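Side-chain contacts in pirin-like protein YHAK (Escherichia coli, PDB 2VEC), which is of unknown function but lacks quercetin 2,3-dioxygenase activity, and is a monomeric, redox-sensitive bicupin of the pirin family with a reactive cysteine: residues Leu165-Glu170 / Leu176-Gln181; Trp183-Val188 / Ala195-His200; Ala96-Arg99 / His105-Ala108; Leu158-Gln163 / Pro246-Leu251. One frame throughout, in Å; residues are numbered along the deposited sequence.

Contact 1 (Leu165-Glu170 / Leu176-Gln181)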
# COMPACT_ATOMS: atom_id res chain seq x y z
N LEU A 165 -1.51 3.28 11.60
CA LEU A 165 -2.05 4.15 10.55
C LEU A 165 -0.84 4.77 9.87
O LEU A 165 -0.06 5.50 10.51
CB LEU A 165 -2.95 5.21 11.21
CG LEU A 165 -3.47 6.30 10.28
CD1 LEU A 165 -4.52 5.70 9.29
CD2 LEU A 165 -4.05 7.42 11.09
N ILE A 166 -0.62 4.45 8.59
CA ILE A 166 0.60 4.89 7.94
C ILE A 166 0.32 6.01 6.94
O ILE A 166 1.26 6.66 6.45
CB ILE A 166 1.40 3.71 7.31
CG1 ILE A 166 0.62 3.05 6.14
CG2 ILE A 166 1.82 2.70 8.41
CD1 ILE A 166 1.51 2.13 5.22
N ALA A 167 -0.95 6.26 6.62
CA ALA A 167 -1.29 7.43 5.79
C ALA A 167 -2.72 7.86 6.06
O ALA A 167 -3.59 7.00 6.26
CB ALA A 167 -1.07 7.10 4.30
N SER A 168 -2.97 9.17 6.03
CA SER A 168 -4.29 9.69 6.28
C SER A 168 -4.40 11.10 5.68
O SER A 168 -3.38 11.69 5.26
CB SER A 168 -4.51 9.76 7.78
OG SER A 168 -3.51 10.59 8.39
N PRO A 169 -5.63 11.64 5.62
CA PRO A 169 -5.88 12.94 5.02
C PRO A 169 -5.12 14.08 5.71
O PRO A 169 -4.72 15.04 5.04
CB PRO A 169 -7.41 13.12 5.17
CG PRO A 169 -7.93 11.73 5.21
CD PRO A 169 -6.88 10.96 6.01
N GLU A 170 -4.92 13.97 7.03
CA GLU A 170 -4.28 15.04 7.78
C GLU A 170 -2.97 14.64 8.43
O GLU A 170 -2.39 15.44 9.15
CB GLU A 170 -5.23 15.61 8.85
CG GLU A 170 -6.52 16.16 8.27
CD GLU A 170 -6.32 17.22 7.17
OE1 GLU A 170 -5.43 18.08 7.30
OE2 GLU A 170 -7.08 17.19 6.17
N LEU A 176 1.81 9.50 7.10
CA LEU A 176 1.98 10.22 5.82
C LEU A 176 0.71 11.02 5.54
O LEU A 176 -0.40 10.54 5.78
CB LEU A 176 2.17 9.24 4.64
CG LEU A 176 3.43 8.34 4.72
CD1 LEU A 176 3.27 7.06 3.81
CD2 LEU A 176 4.77 9.11 4.40
N GLN A 177 0.87 12.23 5.04
CA GLN A 177 -0.31 13.06 4.75
C GLN A 177 -0.71 12.83 3.30
O GLN A 177 0.07 13.10 2.39
CB GLN A 177 0.02 14.52 4.99
CG GLN A 177 -1.12 15.45 4.63
CD GLN A 177 -0.75 16.86 4.99
OE1 GLN A 177 -0.58 17.17 6.16
NE2 GLN A 177 -0.54 17.71 3.99
N LEU A 178 -1.95 12.40 3.08
CA LEU A 178 -2.48 12.21 1.72
C LEU A 178 -3.35 13.38 1.28
O LEU A 178 -3.99 14.04 2.11
CB LEU A 178 -3.31 10.93 1.68
CG LEU A 178 -2.58 9.62 2.01
CD1 LEU A 178 -3.66 8.48 2.02
CD2 LEU A 178 -1.50 9.33 1.02
N ARG A 179 -3.40 13.64 -0.02
CA ARG A 179 -4.36 14.61 -0.53
C ARG A 179 -5.62 13.91 -1.08
O ARG A 179 -6.40 14.52 -1.81
CB ARG A 179 -3.72 15.52 -1.58
CG ARG A 179 -3.05 14.81 -2.73
CD ARG A 179 -2.55 15.83 -3.70
NE ARG A 179 -1.70 15.20 -4.71
CZ ARG A 179 -0.99 15.87 -5.61
NH1 ARG A 179 -1.03 17.22 -5.68
NH2 ARG A 179 -0.25 15.16 -6.46
N GLN A 180 -5.78 12.63 -0.72
CA GLN A 180 -7.03 11.87 -0.88
C GLN A 180 -7.64 11.64 0.49
O GLN A 180 -6.92 11.65 1.50
CB GLN A 180 -6.79 10.48 -1.49
CG GLN A 180 -6.18 10.51 -2.88
CD GLN A 180 -4.64 10.77 -2.87
OE1 GLN A 180 -3.97 10.53 -1.88
NE2 GLN A 180 -4.12 11.26 -3.98
N GLN A 181 -8.96 11.38 0.53
CA GLN A 181 -9.68 11.05 1.78
C GLN A 181 -9.57 9.55 2.05
O GLN A 181 -10.55 8.80 1.99
CB GLN A 181 -11.15 11.46 1.70
CG GLN A 181 -11.39 12.93 1.82
CD GLN A 181 -10.76 13.54 3.05
OE1 GLN A 181 -9.92 14.43 2.94
NE2 GLN A 181 -11.15 13.05 4.26
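Ala167 and Leu176 pair across two parallel strands, with side chains on the same face of the sheet. Three backbone bonds hold the segments. Leu176 N donates to Ile166 O at 3.0 Å. Ser168 N donates to Leu176 O at 2.9 Å. Leu178 N donates to Ser168 O at 2.7 Å, and this bond is nearly straight (172° at the hydrogen). The methyl of Ala167 sits against the branch of Leu178, with CB 3.7 Å from Leu178 CD1. It also meets Leu176, the two CB atoms being 3.9 Å apart. Leu178 reaches the methyl because its CG lies beside the backbone N (chi1 -61°). Further along, the Gln181 chain bends at chi2 (-53°) and lays its amide against the Pro169 ring. Gln181 NE2 is 3.6 Å from Pro169 CG, and Gln181 OE1 is 3.6 Å from Pro169 CB.

A second shell surrounds these groups. Ile166 and Ala167 both face Leu184 of strand 183-189, which makes a classic beta bulge. Ser168 OG is hydrogen-bonded to Ser175 OG, just before Leu176. Leu176 and Leu178 continue onto Ala113 and Leu115 of strand 112-116 in the N-terminal half. Arg179 forms a salt bridge with Asp86 of strand 85-93, and Gln180 NE2 bonds Asp143 O and Asp86 OD2.

The chemistry is thus divided. Backbone bonds add the short strand 176-177 to the sheet edge. Leucine methyls and the polar ends of Arg179 and Gln180 join that edge to the N-terminal half.

Contact 2 (Trp183-Val188 / Ala195-His200)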
# COMPACT_ATOMS: atom_id res chain seq x y z
N TRP A 183 -7.55 6.34 4.36
CA TRP A 183 -6.77 6.00 5.57
C TRP A 183 -6.15 4.65 5.29
O TRP A 183 -6.85 3.71 4.91
CB TRP A 183 -7.62 5.93 6.85
CG TRP A 183 -8.05 7.28 7.40
CD1 TRP A 183 -7.54 7.92 8.51
CD2 TRP A 183 -9.10 8.12 6.91
NE1 TRP A 183 -8.20 9.10 8.73
CE2 TRP A 183 -9.18 9.24 7.77
CE3 TRP A 183 -10.01 8.02 5.86
CZ2 TRP A 183 -10.10 10.28 7.58
CZ3 TRP A 183 -10.94 9.06 5.67
CH2 TRP A 183 -10.97 10.18 6.53
N LEU A 184 -4.84 4.55 5.49
CA LEU A 184 -4.12 3.32 5.12
C LEU A 184 -3.48 2.77 6.37
O LEU A 184 -2.78 3.52 7.08
CB LEU A 184 -3.00 3.63 4.13
CG LEU A 184 -2.10 2.48 3.66
CD1 LEU A 184 -2.95 1.33 3.00
CD2 LEU A 184 -0.99 2.94 2.65
N HIS A 185 -3.70 1.48 6.61
CA HIS A 185 -3.22 0.82 7.81
C HIS A 185 -2.32 -0.33 7.39
O HIS A 185 -2.65 -1.07 6.44
CB HIS A 185 -4.38 0.26 8.64
CG HIS A 185 -5.43 1.28 8.99
ND1 HIS A 185 -5.42 1.96 10.19
CD2 HIS A 185 -6.53 1.69 8.33
CE1 HIS A 185 -6.47 2.77 10.24
NE2 HIS A 185 -7.16 2.62 9.12
N HIS A 186 -1.24 -0.49 8.14
CA HIS A 186 -0.28 -1.61 7.98
C HIS A 186 -0.45 -2.51 9.18
O HIS A 186 -0.43 -2.03 10.31
CB HIS A 186 1.15 -1.07 7.90
CG HIS A 186 2.19 -2.16 7.71
ND1 HIS A 186 3.28 -2.29 8.54
CD2 HIS A 186 2.33 -3.12 6.76
CE1 HIS A 186 4.01 -3.33 8.16
NE2 HIS A 186 3.48 -3.83 7.05
N ILE A 187 -0.63 -3.81 8.93
CA ILE A 187 -0.99 -4.80 9.96
C ILE A 187 0.07 -5.88 10.07
O ILE A 187 0.48 -6.43 9.08
CB ILE A 187 -2.37 -5.48 9.58
CG1 ILE A 187 -3.49 -4.46 9.70
CG2 ILE A 187 -2.71 -6.69 10.52
CD1 ILE A 187 -4.01 -3.96 8.35
N VAL A 188 0.53 -6.17 11.28
CA VAL A 188 1.52 -7.24 11.48
C VAL A 188 1.01 -8.05 12.65
O VAL A 188 0.98 -7.54 13.78
CB VAL A 188 2.98 -6.68 11.78
CG1 VAL A 188 4.00 -7.83 11.88
CG2 VAL A 188 3.40 -5.67 10.66
N ALA A 195 -7.08 -7.67 14.90
CA ALA A 195 -7.01 -6.21 14.94
C ALA A 195 -8.33 -5.67 14.41
O ALA A 195 -8.86 -6.18 13.40
CB ALA A 195 -5.85 -5.69 14.08
N ASN A 196 -8.86 -4.65 15.09
CA ASN A 196 -10.16 -4.07 14.72
C ASN A 196 -9.95 -2.68 14.11
O ASN A 196 -9.05 -1.93 14.53
CB ASN A 196 -11.09 -4.00 15.96
CG ASN A 196 -12.47 -3.40 15.63
OD1 ASN A 196 -12.74 -2.23 15.95
ND2 ASN A 196 -13.34 -4.19 14.98
N PHE A 197 -10.80 -2.34 13.14
CA PHE A 197 -10.71 -1.07 12.38
C PHE A 197 -12.10 -0.45 12.24
O PHE A 197 -13.09 -1.13 11.93
CB PHE A 197 -10.05 -1.28 11.01
CG PHE A 197 -8.71 -1.97 11.09
CD1 PHE A 197 -7.53 -1.21 11.14
CD2 PHE A 197 -8.63 -3.35 11.16
CE1 PHE A 197 -6.27 -1.84 11.22
CE2 PHE A 197 -7.39 -4.00 11.26
CZ PHE A 197 -6.20 -3.24 11.29
N GLN A 198 -12.18 0.86 12.47
CA GLN A 198 -13.39 1.64 12.27
C GLN A 198 -13.18 2.36 10.94
O GLN A 198 -12.18 3.04 10.75
CB GLN A 198 -13.58 2.65 13.42
CG GLN A 198 -14.01 2.01 14.77
CD GLN A 198 -14.65 2.99 15.78
OE1 GLN A 198 -14.00 3.90 16.31
NE2 GLN A 198 -15.93 2.75 16.10
N LEU A 199 -14.11 2.20 10.02
CA LEU A 199 -13.93 2.74 8.68
C LEU A 199 -14.62 4.09 8.55
O LEU A 199 -15.73 4.30 9.09
CB LEU A 199 -14.46 1.74 7.64
CG LEU A 199 -13.63 0.51 7.20
CD1 LEU A 199 -12.47 0.92 6.34
CD2 LEU A 199 -13.11 -0.34 8.35
N HIS A 200 -13.92 5.03 7.92
CA HIS A 200 -14.42 6.33 7.56
C HIS A 200 -15.28 6.28 6.29
O HIS A 200 -16.39 6.78 6.28
CB HIS A 200 -13.28 7.32 7.37
CG HIS A 200 -12.52 7.62 8.63
ND1 HIS A 200 -11.36 6.95 8.97
CD2 HIS A 200 -12.76 8.48 9.64
CE1 HIS A 200 -10.91 7.41 10.13
NE2 HIS A 200 -11.73 8.36 10.55
O HOH W 1 -9.80 3.52 8.81
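Trp183 and His200 each hold CG beside the backbone N, anti to the carbonyl carbon (chi1 -75° in Trp183), and this brings their rings face to face. The imidazole stacks on the six-membered ring of the indole, with centroids 3.7 Å apart and planes 15° from parallel. His200 ND1 lies 3.3 Å from Trp183 CD2. The CB of His200 adds a CH-pi contact over the same six-membered ring. His200 N is bonded to Asp253 OD2, which probably helps to place the residue.

His185 and Phe197 meet differently. The edge of Phe197 points at the face of His185 in a T-shaped pair, with planes at 65°. Phe197 CD1 is 3.9 Å from His185 CG. The far end of the same phenyl ring packs on Ile187, with CZ 3.4 Å from Ile187 CG1. A water lies in the plane of the imidazole, 2.8 Å from His185 NE2, and donates to Gln198 O. It links the two segments where no direct hydrogen bond does.

Leu241 also packs on Ile187 and Phe197. Strand 183-189 and the segment on and just after strand 194-198 belong to facing layers. Their side chains meet between them, as in the two-sheet beta-sandwich of a cupin domain.

Contact 3 (Ala96-Arg99 / His105-Ala108)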
# COMPACT_ATOMS: atom_id res chain seq x y z
N ALA A 96 16.32 1.49 -2.34
CA ALA A 96 16.08 2.07 -3.64
C ALA A 96 16.22 3.57 -3.58
O ALA A 96 16.01 4.18 -2.53
CB ALA A 96 14.67 1.70 -4.10
N GLU A 97 16.57 4.18 -4.71
CA GLU A 97 16.55 5.63 -4.84
C GLU A 97 15.49 6.06 -5.86
O GLU A 97 15.31 5.41 -6.89
CB GLU A 97 17.95 6.17 -5.20
CG GLU A 97 17.96 7.65 -5.48
CD GLU A 97 19.28 8.32 -5.24
OE1 GLU A 97 20.34 7.76 -5.60
OE2 GLU A 97 19.25 9.46 -4.71
N TYR A 98 14.78 7.15 -5.55
CA TYR A 98 13.68 7.66 -6.38
C TYR A 98 14.03 9.06 -6.83
O TYR A 98 14.28 9.92 -6.00
CB TYR A 98 12.37 7.68 -5.57
CG TYR A 98 11.98 6.28 -5.21
CD1 TYR A 98 11.17 5.54 -6.06
CD2 TYR A 98 12.51 5.67 -4.08
CE1 TYR A 98 10.87 4.22 -5.76
CE2 TYR A 98 12.20 4.36 -3.77
CZ TYR A 98 11.40 3.64 -4.62
OH TYR A 98 11.09 2.33 -4.34
N ARG A 99 14.09 9.28 -8.14
CA ARG A 99 14.46 10.59 -8.66
C ARG A 99 13.40 11.11 -9.61
O ARG A 99 12.71 10.33 -10.27
CB ARG A 99 15.82 10.56 -9.37
CG ARG A 99 16.95 10.05 -8.49
CD ARG A 99 18.34 10.27 -9.13
NE ARG A 99 19.39 10.18 -8.12
CZ ARG A 99 20.61 9.67 -8.34
NH1 ARG A 99 20.93 9.20 -9.54
NH2 ARG A 99 21.51 9.63 -7.35
N HIS A 105 14.98 14.06 -4.98
CA HIS A 105 15.47 12.71 -4.75
C HIS A 105 15.24 12.26 -3.32
O HIS A 105 15.22 13.08 -2.39
CB HIS A 105 16.95 12.59 -5.11
CG HIS A 105 17.81 13.58 -4.38
ND1 HIS A 105 18.37 13.31 -3.15
CD2 HIS A 105 18.17 14.85 -4.69
CE1 HIS A 105 19.06 14.37 -2.75
NE2 HIS A 105 18.95 15.31 -3.66
N VAL A 106 15.09 10.95 -3.15
CA VAL A 106 14.90 10.36 -1.84
C VAL A 106 15.32 8.90 -1.96
O VAL A 106 15.11 8.28 -3.00
CB VAL A 106 13.41 10.51 -1.38
CG1 VAL A 106 12.43 9.81 -2.36
CG2 VAL A 106 13.23 10.02 0.06
N GLN A 107 15.91 8.37 -0.90
CA GLN A 107 16.24 6.95 -0.80
C GLN A 107 15.31 6.30 0.22
O GLN A 107 14.99 6.90 1.24
CB GLN A 107 17.67 6.76 -0.28
CG GLN A 107 18.76 7.42 -1.08
CD GLN A 107 20.12 7.28 -0.37
OE1 GLN A 107 20.36 6.29 0.34
NE2 GLN A 107 21.00 8.26 -0.54
N ALA A 108 14.92 5.05 -0.04
CA ALA A 108 14.09 4.31 0.92
C ALA A 108 14.58 2.88 1.09
O ALA A 108 14.77 2.21 0.10
CB ALA A 108 12.65 4.31 0.46
O HOH W 2 18.62 10.92 -1.86
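Tyr98 and Val106 face each other as an antiparallel hydrogen-bonded pair. Tyr98 N donates to Val106 O at 2.8 Å, and Val106 N donates back to Tyr98 O at 3.1 Å. Their side chains share one face of the sheet, where Tyr98 CB and Val106 CG1 are 3.9 Å apart. The phenol ring leans along the strand toward Ala108, with CE2 4.3 Å from Ala108 CB. Its hydroxyl is bonded to Glu126 OE2. Leu114 packs on both Tyr98 and Val106 from the six-stranded sheet of the same half.

The two strands form a beta hairpin at the edge of the four-stranded sheet in the N-terminal cupin domain of this bicupin. Ala96 and Ala108 continue the pairing with two more backbone bonds.

On the other face lies His105. Its CG stands between the backbone N and the carbonyl carbon (chi1 55°), a torsion that leads the ring away from strand 96-99, while CB stays 3.9 Å from Glu97 OE2. The ring and the carboxylate are steeply inclined to each other. A water in the ring plane, 2.7 Å from His105 ND1, donates a longer bond to Glu97 OE2. The other carboxylate oxygen, Glu97 OE1, forms a salt bridge with Arg99 NH2 at 2.8 Å.

Contact 4 (Leu158-Gln163 / Pro246-Leu251)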
# COMPACT_ATOMS: atom_id res chain seq x y z
N LEU A 158 8.02 2.26 9.31
CA LEU A 158 6.99 1.31 9.80
C LEU A 158 7.36 0.79 11.17
O LEU A 158 8.49 0.30 11.38
CB LEU A 158 6.81 0.13 8.83
CG LEU A 158 6.40 0.53 7.43
CD1 LEU A 158 6.44 -0.74 6.54
CD2 LEU A 158 4.99 1.10 7.44
N ASN A 159 6.45 0.95 12.12
CA ASN A 159 6.74 0.49 13.47
C ASN A 159 6.56 -1.01 13.66
O ASN A 159 7.09 -1.55 14.63
CB ASN A 159 6.07 1.32 14.59
CG ASN A 159 4.55 1.15 14.65
OD1 ASN A 159 4.00 0.08 14.41
ND2 ASN A 159 3.86 2.22 15.06
N MET A 160 5.82 -1.66 12.74
CA MET A 160 5.69 -3.15 12.74
C MET A 160 4.86 -3.69 13.93
O MET A 160 4.95 -4.87 14.29
CB MET A 160 7.08 -3.82 12.70
CG MET A 160 7.95 -3.40 11.51
SD MET A 160 7.15 -3.77 9.92
CE MET A 160 8.41 -3.32 8.76
N GLY A 161 4.05 -2.82 14.54
CA GLY A 161 3.19 -3.26 15.65
C GLY A 161 1.94 -3.94 15.06
O GLY A 161 1.82 -4.12 13.84
N LYS A 162 1.00 -4.33 15.92
CA LYS A 162 -0.22 -5.00 15.44
C LYS A 162 -0.91 -4.22 14.34
O LYS A 162 -1.29 -4.79 13.30
CB LYS A 162 -1.21 -5.27 16.56
CG LYS A 162 -0.69 -6.21 17.65
CD LYS A 162 -1.81 -6.62 18.63
CE LYS A 162 -3.07 -7.17 17.88
NZ LYS A 162 -4.13 -7.54 18.87
N GLN A 163 -1.10 -2.91 14.54
CA GLN A 163 -1.64 -2.07 13.46
C GLN A 163 -1.08 -0.67 13.56
O GLN A 163 -0.87 -0.17 14.67
CB GLN A 163 -3.17 -1.99 13.48
CG GLN A 163 -3.80 -1.49 14.83
CD GLN A 163 -5.27 -1.18 14.60
OE1 GLN A 163 -5.61 -0.23 13.86
NE2 GLN A 163 -6.15 -1.99 15.19
N PRO A 246 1.36 -16.29 10.37
CA PRO A 246 2.03 -14.98 10.56
C PRO A 246 1.71 -14.06 9.38
O PRO A 246 1.74 -14.51 8.24
CB PRO A 246 3.51 -15.35 10.59
CG PRO A 246 3.53 -16.80 11.10
CD PRO A 246 2.30 -17.43 10.47
N LEU A 247 1.37 -12.80 9.65
CA LEU A 247 0.70 -11.99 8.64
C LEU A 247 1.33 -10.60 8.52
O LEU A 247 1.69 -9.99 9.53
CB LEU A 247 -0.76 -11.82 9.05
CG LEU A 247 -1.64 -10.90 8.21
CD1 LEU A 247 -1.95 -11.58 6.88
CD2 LEU A 247 -2.89 -10.51 8.99
N ARG A 248 1.48 -10.10 7.29
CA ARG A 248 1.61 -8.66 7.08
C ARG A 248 0.53 -8.33 6.06
O ARG A 248 0.38 -9.06 5.05
CB ARG A 248 2.97 -8.27 6.55
CG ARG A 248 4.06 -8.24 7.63
CD ARG A 248 5.34 -7.69 7.04
NE ARG A 248 5.25 -6.31 6.56
CZ ARG A 248 6.31 -5.66 6.08
NH1 ARG A 248 7.50 -6.30 6.07
NH2 ARG A 248 6.19 -4.42 5.65
N ALA A 249 -0.23 -7.27 6.32
CA ALA A 249 -1.32 -6.91 5.44
C ALA A 249 -1.53 -5.41 5.40
O ALA A 249 -1.00 -4.67 6.26
CB ALA A 249 -2.62 -7.59 5.94
N LEU A 250 -2.37 -4.97 4.48
CA LEU A 250 -2.80 -3.57 4.45
C LEU A 250 -4.31 -3.57 4.52
O LEU A 250 -4.97 -4.49 3.99
CB LEU A 250 -2.43 -2.93 3.11
CG LEU A 250 -0.95 -2.78 2.77
CD1 LEU A 250 -0.76 -2.15 1.37
CD2 LEU A 250 -0.16 -1.99 3.83
N LEU A 251 -4.86 -2.53 5.16
CA LEU A 251 -6.29 -2.28 5.04
C LEU A 251 -6.36 -0.84 4.59
O LEU A 251 -5.78 0.07 5.23
CB LEU A 251 -7.04 -2.44 6.37
CG LEU A 251 -8.58 -2.28 6.26
CD1 LEU A 251 -9.31 -3.11 7.32
CD2 LEU A 251 -8.95 -0.78 6.44
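Leu158 and Met160 bring their methyl ends to the guanidinium of Arg248, and this small van der Waals meeting of methyls with a guanidinium is the whole direct contact. Met160 CE lies over one face of the guanidinium, 4.0 Å from Arg248 NH2 and 4.1 Å from Arg248 CZ. Leu158 CD1 comes in obliquely to the same nitrogen, 3.8 Å from Arg248 NH2. The Met160 chain bends at chi2 (-59°), which turns its methyl end toward the strand. The Arg248 chain bends at chi3 (63°) and carries its flat end to the loop.

No hydrogen bond or salt bridge crosses between the segments. Polar bonds instead fix the two sides separately. Arg248 NE is hydrogen-bonded to His186 NE2 on the neighbouring strand, which probably limits how the guanidinium can turn. Leu158 and Met160 also touch His186, so the imidazole lies close to all three. On the loop side, Asn159 OD1 accepts from Gly161 N at 2.9 Å. This is an Asx turn, and it spans Met160, whose backbone is left-handed (phi 69°). The backbone of Leu158 is bonded to Gly111.

Packing from elsewhere completes the surroundings. Trp40 and His210 touch Arg248. Ala249, the next residue in the strand, packs with Leu247 on Phe213 of the facing sheet.

Residues 158-163 connect strand 153-157 of the N-terminal sheet to strand 163-168 of the C-terminal one. The contact therefore lays the link between the two cupin domains, whose pairing in one chain defines a bicupin, against a strand of the second.

How the contacts relate
From the N terminus, contact 3 comes first. It closes the short hairpin turn between strands 95-100 and 105-109, in the N-terminal half, and touches none of the others. Contact 4 opens next, at 158-163, and closes only at 246-251, so it spans most of the C-terminal half. Contacts 1 and 2 nest inside that loop, one after the other, without crossing. Contact 1 closes residues 171-175 and contact 2 closes residues 189-194. Strand 183-189 joins these three: it is flanked in one sheet by strands 163-168 and 247-254. Contact 2 ties that sheet to the facing one. Contact 2 and contact 3 lie on opposite sides of the chain's centre.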